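PDB 4H0C: Phospholipase/Carboxylesterase from Dyadobacter fermentans, which probably hydrolyses carboxylic esters as an alpha/beta-hydrolase of the phospholipase/carboxylesterase family, whose members are generally credited with esterase and palmitoyl-protein hydrolase activity. Local coordinates for residues K9-S14 with L82-E87; A24-H29 with A90-Q95; D37-Q42 with M50-P55; P76-A81 with T118-R123. All blocks are in the same frame, centred on the assembly; numbering follows the deposited sequence.

Contact 1 (K9-S14 with L82-E87); sequences KQIITS and LALVGE
L84 reaches out from helix 77-94 toward segment 9-14 and sets its CD1 methyl against the backbone of K9, 4.0 Å from K9 CA. The same methyl meets I11, whose CG1 lies 4.3 Å from L84 CD1, so a single branch of the leucine serves both residues. Its reach follows from the first torsion: CG is anti to the backbone N (chi1 180°), and the side chain stands out from the helix toward the strand. I11 comes from the strand beside K9, its CB directed at the helix.

One turn further along the helix, the aliphatic parts of K9 and E87 pass over each other at a slant. K9 CD comes to 4.1 Å from E87 CG, a methylene-to-methylene contact. The charged ends stay farther apart, K9 NZ being 4.4 Å from E87 OE2, which is beyond a salt bridge; any attraction is probably modest. E91, one turn on, adds a second carboxylate near K9 NZ in a long, weak ion pair, and is a like charge close to E87 OE2, probably sharing the lysine's attraction.

In the alpha/beta-hydrolase sheet, strand 11-15 is an outermost strand and pairs antiparallel with strand 50-55. L84 extends over that neighbour to touch P55, and also meets H7 and W62, while I11 leans on Y53. I12 turns to helix 35-39, and V85 of helix 77-94 packs on Y117 of helix 109-120.

Contact 2 (A24-H29 with A90-Q95); sequences AVVMLH and AEIEAQ
I92 carries its CG1 branch anti to its own carbonyl carbon (chi1 -65°), which leaves CG2 anti to the backbone N; CG2 and the terminal CD1 thereby both meet strand 23-28. On the strand, V26 has CG1 anti to its backbone N (chi1 177°), and it is the other methyl, CG2, that faces the isoleucine.

The division of labour is clear from the distances. I92 CG2 rests on A24 CB at 3.7 Å, while I92 CD1 extends along the strand to V26 CG2 at 3.8 Å. CD1 also lies 4.1 Å from A24 CB, so the alanine methyl is touched by both methyls of the isoleucine, CG2 and CD1. The side chains of I92 and V26 meet at a slant, and all three residues are buried.

This is helix-on-sheet packing in an alpha/beta-hydrolase fold: the last turn of helix 77-94 covers the beginning of strand 23-28. A24 points its CB at the helix and V26 reaches it with CG2, whereas V25 between them points away and packs on I52. I92 also touches Y53 of strand 50-55 and I102 of strand 102-107, the strands that flank 23-28 in the sheet. At the helix surface, E93 makes a salt bridge with R123.

Contact 3 (D37-Q42 with M50-P55); sequences DIISLQ and MAIYAP
Apolar helix-to-strand packing joins I39 to A54 and I52, placing the helical segment 37-42 against strand 50-55. The A54 methyl is touched by three carbons of two isoleucines: I39 CG1 and I39 CD1 each lie 3.7 Å from A54 CB, and I38 adds its CG2 branch from the preceding position, 4.0 Å from A54 CB. I39 CG1 also approaches the CG2 branch of I52 at 3.9 Å.

Strand 23-28, helix 35-39 and strand 50-55 form a beta-alpha-beta unit of the alpha/beta-hydrolase fold, and the contact is between its helix and its second strand. I52 and A54 point to the helix while Y53, between them, points the opposite way, toward V88 and I92 of helix 77-94.

Q42 covers the I52 end of the patch. With CG between its backbone N and carbonyl carbon (chi1 74°) and the chain extended beyond, the flat face of its amide lies against I52 CD1; Q42 OE1 is 3.4 Å from I52 CD1, a van der Waals contact. The amide nitrogen has a polar partner beyond this pair, since Q42 NE2 is hydrogen-bonded to S14 OG on strand 11-15.

Contact 4 (P76-A81 with T118-R123); sequences PALDSA and TTRNAR
The backbones of 76-81 and 118-123 stay well apart, the nearest pair of CA atoms being those of D79 and R120 at 11.4 Å, so the gap is bridged by a long side chain. In this alpha/beta-hydrolase fold the contact links the first turns of helix 77-94 to the last turn of helix 109-120.

R120 does the spanning. Its chain is extended from CG to NE (chi2 -171°, chi3 -174°), which carries the guanidinium across to the other helix. There it meets D79 and L78 in different ways. The side chains of D79 and R120 cross at about a right angle, and the planes of carboxylate and guanidinium are 75° apart. D79 OD1 lies 4.1 Å from R120 NH1 but stands clear of the plane in which the guanidinium hydrogens lie, so none of them aims at it; the direct relation is therefore one of opposite charges, probably a mild attraction, and not a salt bridge. L78 brings its CD2 methyl obliquely to the same group, 4.4 Å from R120 NH2.

The guanidinium is further held on its own helix, where R120 NE forms a salt bridge with E116 OE2. L82, one turn after L78 on helix 77-94, also packs against R120. On the opposing helix-end, D79 N is hydrogen-bonded to Q75 OE1.

A water completes the link between the two charged groups: it accepts a hydrogen bond from R120 NH1 at 2.9 Å, lying at the edge and in the plane of the guanidinium, and donates one to D79 OD1 at 2.7 Å.

Overall arrangement
Helix 77-94 runs through contacts 4, 1 and 2, meeting helix 109-120 first and then the sheet at strands 11-15 and 23-28. Contacts 1 and 2 have centres 7 Å apart and adjoin at E91. Contact 3 packs helix 35-39 on the opposite face of the sheet from helix 77-94, through strand 50-55, which lies between strands 11-15 and 23-28; probable backbone hydrogen bonds such as V25 N to A51 O, 2.9 Å, tie it to contact 2. Contacts 3 and 4 are farthest apart, centres about 19 Å. The side chain of A24 in contact 2 is about 12 Å from the bound sodium ion. The probable catalytic triad S108, H194 and D162 lies outside all eight segments.

Contact 1 (K9-S14 with L82-E87)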
loop_
_atom_site.group_PDB
_atom_site.type_symbol
_atom_site.label_atom_id
_atom_site.label_comp_id
_atom_site.label_asym_id
_atom_site.label_seq_id
_atom_site.Cartn_x
_atom_site.Cartn_y
_atom_site.Cartn_z
ATOM N N LYS A 9 -0.778 -17.919 3.015
ATOM C CA LYS A 9 -1.245 -17.499 1.689
ATOM C C LYS A 9 -2.777 -17.471 1.627
ATOM O O LYS A 9 -3.413 -18.407 1.155
ATOM C CB LYS A 9 -0.647 -18.411 0.613
ATOM C CG LYS A 9 -0.829 -17.941 -0.827
ATOM C CD LYS A 9 0.045 -18.764 -1.763
ATOM C CE LYS A 9 -0.638 -19.051 -3.088
ATOM N NZ LYS A 9 0.070 -20.135 -3.839
ATOM N N GLN A 10 -3.349 -16.391 2.141
ATOM C CA GLN A 10 -4.788 -16.157 2.130
ATOM C C GLN A 10 -5.051 -14.972 1.191
ATOM O O GLN A 10 -4.744 -13.825 1.529
ATOM C CB GLN A 10 -5.276 -15.818 3.537
ATOM C CG GLN A 10 -5.071 -16.865 4.622
ATOM C CD GLN A 10 -5.677 -16.420 5.952
ATOM O OE1 GLN A 10 -4.960 -16.045 6.890
ATOM N NE2 GLN A 10 -7.000 -16.446 6.034
ATOM N N ILE A 11 -5.577 -15.244 0.003
ATOM C CA ILE A 11 -5.734 -14.197 -1.012
ATOM C C ILE A 11 -7.166 -14.207 -1.514
ATOM O O ILE A 11 -7.622 -15.195 -2.093
ATOM C CB ILE A 11 -4.767 -14.382 -2.214
ATOM C CG1 ILE A 11 -3.295 -14.349 -1.761
ATOM C CG2 ILE A 11 -5.006 -13.293 -3.253
ATOM C CD1 ILE A 11 -2.322 -15.037 -2.710
ATOM N N ILE A 12 -7.864 -13.099 -1.315
ATOM C CA ILE A 12 -9.248 -12.956 -1.759
ATOM C C ILE A 12 -9.271 -12.156 -3.058
ATOM O O ILE A 12 -8.589 -11.141 -3.175
ATOM C CB ILE A 12 -10.071 -12.289 -0.638
ATOM C CG1 ILE A 12 -10.226 -13.289 0.508
ATOM C CG2 ILE A 12 -11.437 -11.840 -1.122
ATOM C CD1 ILE A 12 -10.700 -12.682 1.806
ATOM N N THR A 13 -10.016 -12.634 -4.048
ATOM C CA THR A 13 -10.097 -11.943 -5.329
ATOM C C THR A 13 -11.514 -11.430 -5.611
ATOM O O THR A 13 -12.505 -12.003 -5.135
ATOM C CB THR A 13 -9.613 -12.829 -6.496
ATOM O OG1 THR A 13 -10.462 -13.973 -6.592
ATOM C CG2 THR A 13 -8.160 -13.289 -6.278
ATOM N N SER A 14 -11.591 -10.366 -6.403
ATOM C CA SER A 14 -12.839 -9.736 -6.829
ATOM C C SER A 14 -12.593 -8.973 -8.153
ATOM O O SER A 14 -11.539 -9.118 -8.793
ATOM C CB SER A 14 -13.322 -8.776 -5.737
ATOM O OG SER A 14 -14.608 -8.245 -6.042
ATOM N N LEU A 82 5.655 -8.696 3.622
ATOM C CA LEU A 82 6.263 -8.285 2.340
ATOM C C LEU A 82 6.324 -9.464 1.381
ATOM O O LEU A 82 6.056 -9.311 0.187
ATOM C CB LEU A 82 7.668 -7.696 2.552
ATOM C CG LEU A 82 7.685 -6.361 3.320
ATOM C CD1 LEU A 82 9.090 -6.054 3.835
ATOM C CD2 LEU A 82 7.173 -5.233 2.427
ATOM N N ALA A 83 6.663 -10.644 1.910
ATOM C CA ALA A 83 6.670 -11.864 1.093
ATOM C C ALA A 83 5.309 -12.154 0.457
ATOM O O ALA A 83 5.230 -12.516 -0.728
ATOM C CB ALA A 83 7.151 -13.070 1.901
ATOM N N LEU A 84 4.248 -11.998 1.230
ATOM C CA LEU A 84 2.893 -12.287 0.737
ATOM C C LEU A 84 2.485 -11.299 -0.365
ATOM O O LEU A 84 1.904 -11.699 -1.392
ATOM C CB LEU A 84 1.887 -12.303 1.907
ATOM C CG LEU A 84 0.398 -12.591 1.556
ATOM C CD1 LEU A 84 0.200 -13.885 0.782
ATOM C CD2 LEU A 84 -0.492 -12.590 2.787
ATOM N N VAL A 85 2.798 -10.013 -0.170
ATOM C CA VAL A 85 2.476 -9.013 -1.210
ATOM C C VAL A 85 3.222 -9.398 -2.474
ATOM O O VAL A 85 2.656 -9.400 -3.579
ATOM C CB VAL A 85 2.831 -7.579 -0.775
ATOM C CG1 VAL A 85 2.628 -6.584 -1.928
ATOM C CG2 VAL A 85 2.052 -7.205 0.485
ATOM N N GLY A 86 4.492 -9.765 -2.305
ATOM C CA GLY A 86 5.323 -10.201 -3.430
ATOM C C GLY A 86 4.754 -11.422 -4.147
ATOM O O GLY A 86 4.831 -11.525 -5.380
ATOM N N GLU A 87 4.230 -12.381 -3.383
ATOM C CA GLU A 87 3.538 -13.555 -3.977
ATOM C C GLU A 87 2.331 -13.132 -4.826
ATOM O O GLU A 87 2.112 -13.668 -5.940
ATOM C CB GLU A 87 3.100 -14.548 -2.887
ATOM C CG GLU A 87 2.331 -15.764 -3.398
ATOM C CD GLU A 87 3.041 -16.520 -4.520
ATOM O OE1 GLU A 87 4.236 -16.838 -4.368
ATOM O OE2 GLU A 87 2.409 -16.807 -5.564
#

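Contact 2 (A24-H29 with A90-Q95)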
loop_
_atom_site.group_PDB
_atom_site.type_symbol
_atom_site.label_atom_id
_atom_site.label_comp_id
_atom_site.label_asym_id
_atom_site.label_seq_id
_atom_site.Cartn_x
_atom_site.Cartn_y
_atom_site.Cartn_z
ATOM N N ALA A 24 -4.711 -4.723 -12.777
ATOM C CA ALA A 24 -4.966 -5.364 -11.501
ATOM C C ALA A 24 -4.672 -4.404 -10.402
ATOM O O ALA A 24 -3.905 -3.455 -10.594
ATOM C CB ALA A 24 -4.100 -6.599 -11.332
ATOM N N VAL A 25 -5.276 -4.645 -9.249
ATOM C CA VAL A 25 -4.978 -3.809 -8.079
ATOM C C VAL A 25 -4.799 -4.710 -6.864
ATOM O O VAL A 25 -5.604 -5.634 -6.646
ATOM C CB VAL A 25 -6.055 -2.726 -7.807
ATOM C CG1 VAL A 25 -7.434 -3.342 -7.515
ATOM C CG2 VAL A 25 -5.617 -1.849 -6.628
ATOM N N VAL A 26 -3.711 -4.479 -6.130
ATOM C CA VAL A 26 -3.430 -5.153 -4.878
ATOM C C VAL A 26 -3.923 -4.229 -3.767
ATOM O O VAL A 26 -3.432 -3.110 -3.648
ATOM C CB VAL A 26 -1.908 -5.412 -4.720
ATOM C CG1 VAL A 26 -1.644 -6.057 -3.369
ATOM C CG2 VAL A 26 -1.389 -6.252 -5.873
HETATM N N MSE A 27 -4.908 -4.687 -2.975
HETATM C CA MSE A 27 -5.528 -3.863 -1.935
HETATM C C MSE A 27 -5.144 -4.414 -0.566
HETATM O O MSE A 27 -5.317 -5.598 -0.306
HETATM C CB MSE A 27 -7.054 -3.817 -2.112
HETATM C CG MSE A 27 -7.451 -3.417 -3.533
HETATM SE SE MSE A 27 -9.331 -3.158 -3.698
HETATM C CE MSE A 27 -9.517 -1.485 -2.727
ATOM N N LEU A 28 -4.640 -3.544 0.304
ATOM C CA LEU A 28 -4.079 -3.953 1.589
ATOM C C LEU A 28 -4.852 -3.287 2.719
ATOM O O LEU A 28 -4.856 -2.058 2.846
ATOM C CB LEU A 28 -2.565 -3.645 1.654
ATOM C CG LEU A 28 -1.717 -4.309 0.536
ATOM C CD1 LEU A 28 -0.273 -3.834 0.578
ATOM C CD2 LEU A 28 -1.744 -5.830 0.639
ATOM N N HIS A 29 -5.508 -4.122 3.520
ATOM C CA HIS A 29 -6.316 -3.682 4.645
ATOM C C HIS A 29 -5.488 -3.170 5.801
ATOM O O HIS A 29 -4.262 -3.418 5.899
ATOM C CB HIS A 29 -7.251 -4.797 5.125
ATOM C CG HIS A 29 -6.545 -5.979 5.790
ATOM N ND1 HIS A 29 -6.049 -5.935 7.068
ATOM C CD2 HIS A 29 -6.332 -7.278 5.332
ATOM C CE1 HIS A 29 -5.526 -7.152 7.385
ATOM N NE2 HIS A 29 -5.682 -7.964 6.313
ATOM N N ALA A 90 3.590 -11.571 -7.993
ATOM C CA ALA A 90 4.064 -12.657 -8.845
ATOM C C ALA A 90 2.912 -13.407 -9.513
ATOM O O ALA A 90 2.978 -13.721 -10.703
ATOM C CB ALA A 90 4.943 -13.628 -8.049
ATOM N N GLU A 91 1.857 -13.700 -8.755
ATOM C CA GLU A 91 0.677 -14.388 -9.331
ATOM C C GLU A 91 0.041 -13.578 -10.466
ATOM O O GLU A 91 -0.250 -14.112 -11.549
ATOM C CB GLU A 91 -0.357 -14.703 -8.247
ATOM C CG GLU A 91 0.062 -15.834 -7.317
ATOM C CD GLU A 91 -1.040 -16.282 -6.360
ATOM O OE1 GLU A 91 -0.706 -16.916 -5.339
ATOM O OE2 GLU A 91 -2.235 -16.006 -6.621
ATOM N N ILE A 92 -0.138 -12.280 -10.220
ATOM C CA ILE A 92 -0.706 -11.376 -11.215
ATOM C C ILE A 92 0.140 -11.377 -12.490
ATOM O O ILE A 92 -0.398 -11.525 -13.608
ATOM C CB ILE A 92 -0.887 -9.954 -10.657
ATOM C CG1 ILE A 92 -1.917 -9.993 -9.534
ATOM C CG2 ILE A 92 -1.376 -8.997 -11.753
ATOM C CD1 ILE A 92 -1.942 -8.767 -8.628
ATOM N N GLU A 93 1.461 -11.241 -12.339
ATOM C CA GLU A 93 2.316 -11.251 -13.516
ATOM C C GLU A 93 2.248 -12.592 -14.240
ATOM O O GLU A 93 2.274 -12.613 -15.464
ATOM C CB GLU A 93 3.762 -10.894 -13.173
ATOM C CG GLU A 93 3.908 -9.465 -12.649
ATOM C CD GLU A 93 5.350 -9.129 -12.305
ATOM O OE1 GLU A 93 5.718 -9.218 -11.123
ATOM O OE2 GLU A 93 6.125 -8.803 -13.214
ATOM N N ALA A 94 2.107 -13.694 -13.502
ATOM C CA ALA A 94 1.997 -15.016 -14.140
ATOM C C ALA A 94 0.666 -15.201 -14.891
ATOM O O ALA A 94 0.558 -16.065 -15.768
ATOM C CB ALA A 94 2.225 -16.149 -13.136
ATOM N N GLN A 95 -0.340 -14.395 -14.539
ATOM C CA GLN A 95 -1.640 -14.407 -15.231
ATOM C C GLN A 95 -1.580 -13.523 -16.448
ATOM O O GLN A 95 -2.573 -13.397 -17.171
ATOM C CB GLN A 95 -2.772 -13.883 -14.331
ATOM C CG GLN A 95 -2.960 -14.603 -13.002
ATOM C CD GLN A 95 -3.708 -15.914 -13.134
ATOM O OE1 GLN A 95 -4.094 -16.332 -14.238
ATOM N NE2 GLN A 95 -3.927 -16.577 -11.996
#

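Contact 3 (D37-Q42 with M50-P55)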
loop_
_atom_site.group_PDB
_atom_site.type_symbol
_atom_site.label_atom_id
_atom_site.label_comp_id
_atom_site.label_asym_id
_atom_site.label_seq_id
_atom_site.Cartn_x
_atom_site.Cartn_y
_atom_site.Cartn_z
ATOM N N ASP A 37 -13.344 -6.405 3.739
ATOM C CA ASP A 37 -13.535 -4.991 4.075
ATOM C C ASP A 37 -12.945 -4.122 2.972
ATOM O O ASP A 37 -13.672 -3.423 2.264
ATOM C CB ASP A 37 -12.825 -4.620 5.388
ATOM C CG ASP A 37 -13.527 -5.143 6.629
ATOM O OD1 ASP A 37 -14.755 -5.363 6.583
ATOM O OD2 ASP A 37 -12.836 -5.322 7.668
ATOM N N ILE A 38 -11.623 -4.190 2.833
ATOM C CA ILE A 38 -10.868 -3.308 1.934
ATOM C C ILE A 38 -11.365 -3.385 0.487
ATOM O O ILE A 38 -11.394 -2.379 -0.216
ATOM C CB ILE A 38 -9.320 -3.493 2.059
ATOM C CG1 ILE A 38 -8.552 -2.225 1.616
ATOM C CG2 ILE A 38 -8.806 -4.728 1.293
ATOM C CD1 ILE A 38 -8.758 -1.002 2.476
ATOM N N ILE A 39 -11.784 -4.578 0.055
ATOM C CA ILE A 39 -12.348 -4.751 -1.294
ATOM C C ILE A 39 -13.589 -3.881 -1.506
ATOM O O ILE A 39 -13.825 -3.387 -2.615
ATOM C CB ILE A 39 -12.640 -6.224 -1.593
ATOM C CG1 ILE A 39 -11.314 -6.943 -1.815
ATOM C CG2 ILE A 39 -13.563 -6.379 -2.797
ATOM C CD1 ILE A 39 -11.439 -8.443 -2.002
ATOM N N SER A 40 -14.358 -3.650 -0.447
ATOM C CA SER A 40 -15.578 -2.859 -0.602
ATOM C C SER A 40 -15.291 -1.412 -1.043
ATOM O O SER A 40 -16.220 -0.682 -1.429
ATOM C CB SER A 40 -16.438 -2.896 0.653
ATOM O OG SER A 40 -15.790 -2.225 1.706
ATOM N N LEU A 41 -14.023 -0.990 -0.986
ATOM C CA LEU A 41 -13.660 0.341 -1.516
ATOM C C LEU A 41 -13.880 0.423 -3.026
ATOM O O LEU A 41 -13.907 1.517 -3.581
ATOM C CB LEU A 41 -12.226 0.751 -1.164
ATOM C CG LEU A 41 -11.983 1.250 0.272
ATOM C CD1 LEU A 41 -10.501 1.309 0.592
ATOM C CD2 LEU A 41 -12.651 2.588 0.579
ATOM N N GLN A 42 -14.056 -0.722 -3.685
ATOM C CA GLN A 42 -14.350 -0.709 -5.122
ATOM C C GLN A 42 -15.707 -0.050 -5.414
ATOM O O GLN A 42 -15.996 0.298 -6.552
ATOM C CB GLN A 42 -14.314 -2.118 -5.699
ATOM C CG GLN A 42 -15.514 -2.978 -5.329
ATOM C CD GLN A 42 -15.387 -4.348 -5.954
ATOM O OE1 GLN A 42 -15.271 -4.469 -7.163
ATOM N NE2 GLN A 42 -15.407 -5.382 -5.137
HETATM N N MSE A 50 -10.139 -3.410 -13.113
HETATM C CA MSE A 50 -9.096 -4.183 -12.428
HETATM C C MSE A 50 -9.563 -5.546 -11.927
HETATM O O MSE A 50 -10.699 -5.703 -11.424
HETATM C CB MSE A 50 -8.529 -3.445 -11.217
HETATM C CG MSE A 50 -7.513 -2.310 -11.534
HETATM SE SE MSE A 50 -8.425 -0.841 -12.411
HETATM C CE MSE A 50 -7.051 0.483 -12.066
ATOM N N ALA A 51 -8.656 -6.515 -12.059
ATOM C CA ALA A 51 -8.720 -7.737 -11.265
ATOM C C ALA A 51 -8.259 -7.310 -9.875
ATOM O O ALA A 51 -7.190 -6.727 -9.734
ATOM C CB ALA A 51 -7.812 -8.813 -11.849
ATOM N N ILE A 52 -9.061 -7.591 -8.857
ATOM C CA ILE A 52 -8.760 -7.141 -7.483
ATOM C C ILE A 52 -8.228 -8.310 -6.669
ATOM O O ILE A 52 -8.877 -9.362 -6.601
ATOM C CB ILE A 52 -10.017 -6.545 -6.806
ATOM C CG1 ILE A 52 -10.508 -5.300 -7.567
ATOM C CG2 ILE A 52 -9.792 -6.311 -5.310
ATOM C CD1 ILE A 52 -11.932 -4.904 -7.210
ATOM N N TYR A 53 -7.027 -8.141 -6.111
ATOM C CA TYR A 53 -6.443 -9.097 -5.165
ATOM C C TYR A 53 -6.276 -8.429 -3.813
ATOM O O TYR A 53 -5.666 -7.369 -3.728
ATOM C CB TYR A 53 -5.039 -9.498 -5.630
ATOM C CG TYR A 53 -5.035 -10.467 -6.799
ATOM C CD1 TYR A 53 -4.528 -11.765 -6.649
ATOM C CD2 TYR A 53 -5.504 -10.084 -8.053
ATOM C CE1 TYR A 53 -4.520 -12.663 -7.714
ATOM C CE2 TYR A 53 -5.514 -10.985 -9.117
ATOM C CZ TYR A 53 -5.014 -12.274 -8.931
ATOM O OH TYR A 53 -5.002 -13.187 -9.956
ATOM N N ALA A 54 -6.764 -9.060 -2.748
ATOM C CA ALA A 54 -6.607 -8.517 -1.406
ATOM C C ALA A 54 -6.118 -9.642 -0.486
ATOM O O ALA A 54 -6.896 -10.537 -0.144
ATOM C CB ALA A 54 -7.922 -7.945 -0.907
ATOM N N PRO A 55 -4.825 -9.622 -0.105
ATOM C CA PRO A 55 -4.361 -10.670 0.803
ATOM C C PRO A 55 -4.881 -10.405 2.204
ATOM O O PRO A 55 -5.037 -9.240 2.589
ATOM C CB PRO A 55 -2.826 -10.542 0.763
ATOM C CG PRO A 55 -2.561 -9.139 0.340
ATOM C CD PRO A 55 -3.717 -8.769 -0.587
#

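Contact 4 (P76-A81 with T118-R123)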
loop_
_atom_site.group_PDB
_atom_site.type_symbol
_atom_site.label_atom_id
_atom_site.label_comp_id
_atom_site.label_asym_id
_atom_site.label_seq_id
_atom_site.Cartn_x
_atom_site.Cartn_y
_atom_site.Cartn_z
ATOM N N PRO A 76 9.669 -11.225 12.701
ATOM C CA PRO A 76 9.616 -11.529 11.258
ATOM C C PRO A 76 8.271 -11.302 10.556
ATOM O O PRO A 76 8.189 -11.528 9.359
ATOM C CB PRO A 76 9.983 -13.018 11.221
ATOM C CG PRO A 76 9.366 -13.522 12.486
ATOM C CD PRO A 76 9.695 -12.464 13.497
ATOM N N ALA A 77 7.251 -10.829 11.274
ATOM C CA ALA A 77 5.918 -10.608 10.688
ATOM C C ALA A 77 5.960 -9.676 9.481
ATOM O O ALA A 77 5.309 -9.957 8.450
ATOM C CB ALA A 77 4.954 -10.066 11.734
ATOM N N LEU A 78 6.745 -8.601 9.585
ATOM C CA LEU A 78 6.866 -7.642 8.468
ATOM C C LEU A 78 7.429 -8.310 7.203
ATOM O O LEU A 78 6.834 -8.188 6.133
ATOM C CB LEU A 78 7.694 -6.394 8.854
ATOM C CG LEU A 78 7.962 -5.416 7.685
ATOM C CD1 LEU A 78 6.657 -4.834 7.152
ATOM C CD2 LEU A 78 8.915 -4.291 8.111
ATOM N N ASP A 79 8.555 -9.030 7.335
ATOM C CA ASP A 79 9.142 -9.749 6.208
ATOM C C ASP A 79 8.127 -10.712 5.636
ATOM O O ASP A 79 8.020 -10.850 4.415
ATOM C CB ASP A 79 10.396 -10.510 6.622
ATOM C CG ASP A 79 11.620 -9.628 6.682
ATOM O OD1 ASP A 79 11.581 -8.501 6.122
ATOM O OD2 ASP A 79 12.634 -10.073 7.286
ATOM N N SER A 80 7.367 -11.365 6.521
ATOM C CA SER A 80 6.325 -12.286 6.069
ATOM C C SER A 80 5.242 -11.536 5.292
ATOM O O SER A 80 4.747 -12.029 4.269
ATOM C CB SER A 80 5.709 -13.039 7.249
ATOM O OG SER A 80 4.944 -14.129 6.760
ATOM N N ALA A 81 4.861 -10.363 5.790
ATOM C CA ALA A 81 3.867 -9.518 5.086
ATOM C C ALA A 81 4.389 -9.123 3.690
ATOM O O ALA A 81 3.660 -9.245 2.676
ATOM C CB ALA A 81 3.505 -8.298 5.932
ATOM N N THR A 118 6.446 -1.409 -2.258
ATOM C CA THR A 118 6.697 -0.847 -3.579
ATOM C C THR A 118 8.055 -0.143 -3.643
ATOM O O THR A 118 8.652 -0.118 -4.683
ATOM C CB THR A 118 5.574 0.066 -4.076
ATOM O OG1 THR A 118 5.338 1.074 -3.104
ATOM C CG2 THR A 118 4.284 -0.745 -4.286
ATOM N N THR A 119 8.514 0.426 -2.527
ATOM C CA THR A 119 9.778 1.165 -2.475
ATOM C C THR A 119 10.985 0.204 -2.345
ATOM O O THR A 119 12.091 0.479 -2.852
ATOM C CB THR A 119 9.700 2.254 -1.395
ATOM O OG1 THR A 119 8.499 3.016 -1.622
ATOM C CG2 THR A 119 10.890 3.226 -1.486
ATOM N N ARG A 120 10.767 -0.957 -1.732
ATOM C CA ARG A 120 11.811 -2.005 -1.772
ATOM C C ARG A 120 11.917 -2.643 -3.147
ATOM O O ARG A 120 12.932 -3.287 -3.457
ATOM C CB ARG A 120 11.507 -3.084 -0.723
ATOM C CG ARG A 120 11.749 -2.613 0.707
ATOM C CD ARG A 120 11.639 -3.782 1.659
ATOM N NE ARG A 120 11.720 -3.350 3.048
ATOM C CZ ARG A 120 12.217 -4.090 4.037
ATOM N NH1 ARG A 120 12.746 -5.288 3.778
ATOM N NH2 ARG A 120 12.216 -3.615 5.269
ATOM N N ASN A 121 10.862 -2.484 -3.958
ATOM C CA ASN A 121 10.733 -3.173 -5.242
ATOM C C ASN A 121 10.274 -2.211 -6.312
ATOM O O ASN A 121 9.273 -2.459 -6.979
ATOM C CB ASN A 121 9.736 -4.335 -5.112
ATOM C CG ASN A 121 10.201 -5.373 -4.111
ATOM O OD1 ASN A 121 11.080 -6.188 -4.416
ATOM N ND2 ASN A 121 9.634 -5.348 -2.910
ATOM N N ALA A 122 10.956 -1.069 -6.411
ATOM C CA ALA A 122 10.482 0.030 -7.273
ATOM C C ALA A 122 10.683 -0.328 -8.731
ATOM O O ALA A 122 11.734 -0.810 -9.108
ATOM C CB ALA A 122 11.163 1.346 -6.929
ATOM N N ARG A 123 9.630 -0.150 -9.506
ATOM C CA ARG A 123 9.664 -0.296 -10.948
ATOM C C ARG A 123 8.473 0.458 -11.477
ATOM O O ARG A 123 7.791 1.106 -10.716
ATOM C CB ARG A 123 9.638 -1.757 -11.385
ATOM C CG ARG A 123 8.644 -2.625 -10.660
ATOM C CD ARG A 123 8.913 -4.043 -11.107
ATOM N NE ARG A 123 8.174 -5.064 -10.401
ATOM C CZ ARG A 123 7.843 -6.231 -10.955
ATOM N NH1 ARG A 123 8.161 -6.482 -12.230
ATOM N NH2 ARG A 123 7.180 -7.134 -10.244
HETATM O O HOH W 1 13.742 -6.951 5.929
#